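PDB 3RNS: cupin 2 conserved barrel domain protein, which is of unknown function but probably folds as a bicupin, a pair of beta barrels of the kind that binds metal ions or small ligands in many relatives. Local coordinates for residues A[5-10]-A[29-34]; A[37-42]-A[221-226]. All blocks are in the same frame, centred on the assembly; numbering follows the deposited sequence.

Interaction 1 (A[5-10]-A[29-34])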
loop_
_atom_site.group_PDB
_atom_site.type_symbol
_atom_site.label_atom_id
_atom_site.label_comp_id
_atom_site.label_asym_id
_atom_site.label_seq_id
_atom_site.Cartn_x
_atom_site.Cartn_y
_atom_site.Cartn_z
ATOM N N VAL A 5 8.570 13.005 0.932
ATOM C CA VAL A 5 7.279 12.722 0.332
ATOM C C VAL A 5 7.304 13.320 -1.061
ATOM O O VAL A 5 7.462 14.527 -1.228
ATOM C CB VAL A 5 6.076 13.331 1.124
ATOM C CG1 VAL A 5 4.720 12.847 0.498
ATOM C CG2 VAL A 5 6.174 12.946 2.574
ATOM N N LYS A 6 7.150 12.474 -2.065
ATOM C CA LYS A 6 7.365 12.924 -3.438
ATOM C C LYS A 6 6.053 13.093 -4.188
ATOM O O LYS A 6 6.070 13.375 -5.380
ATOM C CB LYS A 6 8.337 11.978 -4.137
ATOM C CG LYS A 6 9.554 11.555 -3.186
ATOM C CD LYS A 6 10.962 11.388 -3.827
ATOM C CE LYS A 6 10.959 11.480 -5.383
ATOM N NZ LYS A 6 12.162 10.902 -6.063
ATOM N N ILE A 7 4.928 12.906 -3.491
ATOM C CA ILE A 7 3.603 13.232 -4.019
ATOM C C ILE A 7 2.949 14.232 -3.076
ATOM O O ILE A 7 3.409 14.400 -1.953
ATOM C CB ILE A 7 2.721 11.964 -4.218
ATOM C CG1 ILE A 7 2.466 11.194 -2.905
ATOM C CG2 ILE A 7 3.367 11.023 -5.237
ATOM C CD1 ILE A 7 1.621 9.873 -3.124
ATOM N N GLU A 8 1.897 14.891 -3.530
ATOM C CA GLU A 8 1.109 15.793 -2.702
ATOM C C GLU A 8 0.438 15.072 -1.515
ATOM O O GLU A 8 -0.087 13.970 -1.689
ATOM C CB GLU A 8 0.030 16.461 -3.559
ATOM C CG GLU A 8 0.448 17.840 -4.096
ATOM C CD GLU A 8 -0.719 18.546 -4.771
ATOM O OE1 GLU A 8 -1.078 19.687 -4.368
ATOM O OE2 GLU A 8 -1.296 17.917 -5.687
ATOM N N VAL A 9 0.468 15.695 -0.335
ATOM C CA VAL A 9 -0.186 15.198 0.850
ATOM C C VAL A 9 -1.642 15.655 0.966
ATOM O O VAL A 9 -2.063 16.597 0.315
ATOM C CB VAL A 9 0.630 15.553 2.107
ATOM C CG1 VAL A 9 2.058 15.113 1.874
ATOM C CG2 VAL A 9 0.564 17.097 2.467
ATOM N N ALA A 10 -2.420 14.918 1.770
ATOM C CA ALA A 10 -3.767 15.293 2.169
ATOM C C ALA A 10 -4.666 15.449 0.946
ATOM O O ALA A 10 -5.500 16.358 0.905
ATOM C CB ALA A 10 -3.747 16.590 3.016
HETATM N N MSE A 29 8.611 4.687 -9.548
HETATM C CA MSE A 29 8.528 5.983 -8.892
HETATM C C MSE A 29 8.627 5.778 -7.381
HETATM O O MSE A 29 7.854 4.969 -6.791
HETATM C CB MSE A 29 7.107 6.457 -9.216
HETATM C CG MSE A 29 6.687 7.782 -8.771
HETATM SE SE MSE A 29 4.820 7.901 -9.467
HETATM C CE MSE A 29 4.948 9.634 -9.023
ATOM N N ARG A 30 9.523 6.494 -6.748
ATOM C CA ARG A 30 9.568 6.476 -5.313
ATOM C C ARG A 30 8.508 7.462 -4.808
ATOM O O ARG A 30 8.407 8.595 -5.289
ATOM C CB ARG A 30 10.943 6.842 -4.803
ATOM C CG ARG A 30 11.012 6.726 -3.294
ATOM C CD ARG A 30 12.307 6.204 -2.816
ATOM N NE ARG A 30 12.619 4.835 -3.244
ATOM C CZ ARG A 30 13.655 4.139 -2.764
ATOM N NH1 ARG A 30 14.412 4.652 -1.830
ATOM N NH2 ARG A 30 13.922 2.911 -3.187
ATOM N N ILE A 31 7.690 7.048 -3.875
ATOM C CA ILE A 31 6.725 8.017 -3.383
ATOM C C ILE A 31 7.005 8.509 -1.918
ATOM O O ILE A 31 6.703 9.636 -1.619
ATOM C CB ILE A 31 5.282 7.571 -3.573
ATOM C CG1 ILE A 31 5.012 6.304 -2.867
ATOM C CG2 ILE A 31 4.870 7.351 -5.093
ATOM C CD1 ILE A 31 3.474 6.032 -2.856
ATOM N N LEU A 32 7.531 7.642 -1.040
ATOM C CA LEU A 32 7.975 8.034 0.304
ATOM C C LEU A 32 9.351 7.449 0.504
ATOM O O LEU A 32 9.585 6.309 0.144
ATOM C CB LEU A 32 7.036 7.475 1.399
ATOM C CG LEU A 32 5.735 8.213 1.744
ATOM C CD1 LEU A 32 4.769 8.224 0.576
ATOM C CD2 LEU A 32 5.089 7.570 3.006
ATOM N N ASN A 33 10.249 8.212 1.106
ATOM C CA ASN A 33 11.611 7.757 1.287
ATOM C C ASN A 33 12.124 8.216 2.646
ATOM O O ASN A 33 12.090 9.400 2.943
ATOM C CB ASN A 33 12.485 8.336 0.161
ATOM C CG ASN A 33 13.782 7.551 -0.075
ATOM O OD1 ASN A 33 13.962 6.430 0.399
ATOM N ND2 ASN A 33 14.691 8.154 -0.855
ATOM N N GLN A 34 12.571 7.277 3.470
ATOM C CA GLN A 34 13.170 7.577 4.767
ATOM C C GLN A 34 14.518 6.846 4.867
ATOM O O GLN A 34 14.842 6.007 4.016
ATOM C CB GLN A 34 12.217 7.124 5.858
ATOM C CG GLN A 34 10.903 7.880 5.914
ATOM C CD GLN A 34 11.038 9.294 6.463
ATOM O OE1 GLN A 34 12.115 9.712 6.887
ATOM N NE2 GLN A 34 9.936 10.044 6.438
#
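A single beta bridge between Val5 and Leu32, their CA atoms 4.7 Å apart, lays the N-terminal loop against strand 26-33, an edge strand of its sheet. The bond next to it runs from Lys6 N to Ile31 O, at 2.9 Å and nearly straight (170° at the hydrogen). Ile31 and Leu32 together face Ile39 on the neighbouring strand as a classic beta bulge, and the carbonyl used by Lys6 belongs to the first bulge residue. Ile7, one residue on, makes the apolar part of the contact. Its CG2 meets Ile31 CG2 at 4.0 Å, the two branched chains crossing at a slant; in each, CG1 sits between backbone N and carbonyl carbon (chi1 61° and 60°), leaving CG2 as the methyl that touches. Selenomethionine Met29 adds its chain end, CE lying 4.3 Å from Ile7 CG2. Lys6 suits its exposed position: CB rests 3.6 Å from Arg30 O, and the bent chain runs alongside that carbonyl, ending with NZ near Arg30 CB. Val5 and Ile7 also pack on Val202 of another sheet. Because the only hydrogen bond between the segments is backbone to backbone, it does not depend on residue type, and the side chains add methyl contacts rather than charge pairs.

Interaction 2 (A[37-42]-A[221-226]). With ACT (acetate ion), chain B.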
loop_
_atom_site.group_PDB
_atom_site.type_symbol
_atom_site.label_atom_id
_atom_site.label_comp_id
_atom_site.label_asym_id
_atom_site.label_seq_id
_atom_site.Cartn_x
_atom_site.Cartn_y
_atom_site.Cartn_z
ATOM N N SER A 37 13.429 2.994 5.401
ATOM C CA SER A 37 12.292 2.378 4.748
ATOM C C SER A 37 11.789 3.307 3.613
ATOM O O SER A 37 12.114 4.491 3.557
ATOM C CB SER A 37 11.171 2.080 5.760
ATOM O OG SER A 37 10.750 3.281 6.421
ATOM N N TYR A 38 11.022 2.755 2.710
ATOM C CA TYR A 38 10.496 3.527 1.578
ATOM C C TYR A 38 9.282 2.866 1.020
ATOM O O TYR A 38 8.983 1.690 1.301
ATOM C CB TYR A 38 11.551 3.631 0.467
ATOM C CG TYR A 38 11.877 2.308 -0.181
ATOM C CD1 TYR A 38 12.843 1.455 0.355
ATOM C CD2 TYR A 38 11.214 1.898 -1.317
ATOM C CE1 TYR A 38 13.132 0.235 -0.241
ATOM C CE2 TYR A 38 11.485 0.674 -1.912
ATOM C CZ TYR A 38 12.428 -0.154 -1.365
ATOM O OH TYR A 38 12.683 -1.396 -1.957
ATOM N N ILE A 39 8.594 3.614 0.178
ATOM C CA ILE A 39 7.470 3.102 -0.563
ATOM C C ILE A 39 7.684 3.541 -2.012
ATOM O O ILE A 39 7.929 4.733 -2.243
ATOM C CB ILE A 39 6.109 3.700 -0.127
ATOM C CG1 ILE A 39 5.781 3.450 1.358
ATOM C CG2 ILE A 39 4.989 3.075 -0.944
ATOM C CD1 ILE A 39 4.394 4.116 1.833
ATOM N N SER A 40 7.606 2.586 -2.942
ATOM C CA SER A 40 7.709 2.864 -4.363
ATOM C C SER A 40 6.549 2.236 -5.086
ATOM O O SER A 40 5.963 1.278 -4.566
ATOM C CB SER A 40 9.028 2.310 -4.925
ATOM O OG SER A 40 10.074 3.128 -4.477
ATOM N N LEU A 41 6.239 2.779 -6.270
ATOM C CA LEU A 41 5.321 2.193 -7.221
ATOM C C LEU A 41 6.040 1.673 -8.480
ATOM O O LEU A 41 7.022 2.260 -8.949
ATOM C CB LEU A 41 4.267 3.223 -7.632
ATOM C CG LEU A 41 3.501 3.968 -6.557
ATOM C CD1 LEU A 41 2.653 4.896 -7.310
ATOM C CD2 LEU A 41 2.613 2.972 -5.704
ATOM N N PHE A 42 5.545 0.548 -8.994
ATOM C CA PHE A 42 5.994 -0.073 -10.230
ATOM C C PHE A 42 4.850 -0.332 -11.169
ATOM O O PHE A 42 3.762 -0.749 -10.722
ATOM C CB PHE A 42 6.645 -1.420 -9.923
ATOM C CG PHE A 42 8.019 -1.307 -9.329
ATOM C CD1 PHE A 42 8.191 -1.086 -7.986
ATOM C CD2 PHE A 42 9.134 -1.384 -10.136
ATOM C CE1 PHE A 42 9.464 -0.968 -7.459
ATOM C CE2 PHE A 42 10.425 -1.282 -9.606
ATOM C CZ PHE A 42 10.573 -1.078 -8.268
ATOM N N LEU A 221 -5.773 -0.106 3.943
ATOM C CA LEU A 221 -4.446 -0.465 4.329
ATOM C C LEU A 221 -3.688 0.804 4.712
ATOM O O LEU A 221 -3.674 1.814 3.961
ATOM C CB LEU A 221 -3.723 -1.145 3.159
ATOM C CG LEU A 221 -2.190 -1.365 3.204
ATOM C CD1 LEU A 221 -1.773 -2.397 4.305
ATOM C CD2 LEU A 221 -1.691 -1.744 1.768
ATOM N N LEU A 222 -3.006 0.735 5.836
ATOM C CA LEU A 222 -2.181 1.839 6.348
ATOM C C LEU A 222 -0.726 1.418 6.348
ATOM O O LEU A 222 -0.365 0.373 6.934
ATOM C CB LEU A 222 -2.596 2.195 7.788
ATOM C CG LEU A 222 -1.684 3.225 8.535
ATOM C CD1 LEU A 222 -1.892 4.616 7.935
ATOM C CD2 LEU A 222 -1.903 3.255 10.052
ATOM N N ILE A 223 0.123 2.232 5.709
ATOM C CA ILE A 223 1.552 1.976 5.685
ATOM C C ILE A 223 2.160 3.222 6.280
ATOM O O ILE A 223 2.132 4.313 5.653
ATOM C CB ILE A 223 2.122 1.727 4.251
ATOM C CG1 ILE A 223 1.425 0.548 3.520
ATOM C CG2 ILE A 223 3.675 1.441 4.306
ATOM C CD1 ILE A 223 1.601 0.628 1.981
ATOM N N LEU A 224 2.730 3.060 7.467
ATOM C CA LEU A 224 3.423 4.128 8.171
ATOM C C LEU A 224 4.935 3.910 8.119
ATOM O O LEU A 224 5.429 2.871 8.580
ATOM C CB LEU A 224 2.957 4.175 9.615
ATOM C CG LEU A 224 3.667 5.091 10.610
ATOM C CD1 LEU A 224 3.490 6.532 10.145
ATOM C CD2 LEU A 224 3.108 4.857 12.080
ATOM N N VAL A 225 5.651 4.878 7.544
ATOM C CA VAL A 225 7.112 4.850 7.496
ATOM C C VAL A 225 7.678 5.898 8.464
ATOM O O VAL A 225 7.339 7.074 8.379
ATOM C CB VAL A 225 7.699 5.045 6.067
ATOM C CG1 VAL A 225 7.160 3.988 5.078
ATOM C CG2 VAL A 225 7.401 6.424 5.539
ATOM N N LYS A 226 8.543 5.428 9.368
ATOM C CA LYS A 226 9.011 6.172 10.578
ATOM C C LYS A 226 10.520 6.337 10.514
ATOM O O LYS A 226 11.157 5.438 9.948
ATOM C CB LYS A 226 8.718 5.381 11.881
ATOM C CG LYS A 226 7.259 5.186 12.251
ATOM C CD LYS A 226 7.100 4.684 13.700
ATOM C CE LYS A 226 6.884 3.160 13.783
ATOM N NZ LYS A 226 6.608 2.709 15.189
HETATM C C ACT B . 12.872 2.293 -6.494
HETATM O O ACT B . 13.884 2.282 -7.261
HETATM O OXT ACT B . 12.113 3.272 -6.625
HETATM C CH3 ACT B . 12.609 1.196 -5.508
#
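Ser40 OG is held by two partners: it donates a 3.0 Å hydrogen bond to OXT of an acetate ion, probably from the crystallisation liquor, and accepts a weak one from Arg30 NE. The acetate methyl lies 3.8 Å from Tyr38 CE2 and also near Phe42 CZ, oblique to both rings. All this is on one face of strand 37-44; the other face carries Ser37 and Ile39 toward strand 218-225, at the buried junction of two antiparallel sheets, each built mainly from one half of a probable bicupin. No hydrogen bond joins the two strands, whose axes come within 7.8 Å and make an angle of 135°, so side chains alone make the contact. Ile39 is the main bridge. With CG1 anti to its carbonyl carbon and the chain then fully extended (chi2 178°), CD1 reaches across to Ile223 CG2 at 3.7 Å, while CG1 lies against Val225 CG1 at 4.0 Å. Beta-branched residues suit such a face, since their methyls branch close to the backbone and pack against the facing strand. Shortening Ile39 to an alanine would probably open a gap between the sheets, with the contacts to Ile223 CG2 and Val225 CG1 lost. Ile104 and Leu32 flank Ile39 on its own sheet, and Leu153, on the adjacent strand 153-160, touches Ile223 and Val225. Ser37 is small enough to stand close to the opposite strand: its hydroxyl, hydrogen-bonded to the backbone O of Asn152, has OG 3.5 Å from Val225 CB.

In the fold
The centres of the two interactions are about 9 Å apart, and they follow in series along the chain: interaction 1 is closed before interaction 2 opens. They meet through strands 26-33 and 37-44, neighbours in one antiparallel sheet, where Met29 O and Leu41 N, and Ile31 N and Ile39 O, probably form hydrogen bonds. Interaction 1 is local and near the surface, whereas interaction 2 is buried and spans 178 intervening residues to the C-terminal strand of the cupin domain. Just after residues 5-10, strand 13-14 joins the sheet that also holds strand 218-225. The N-terminal run and the face-to-face packing therefore both tie the two sheets together.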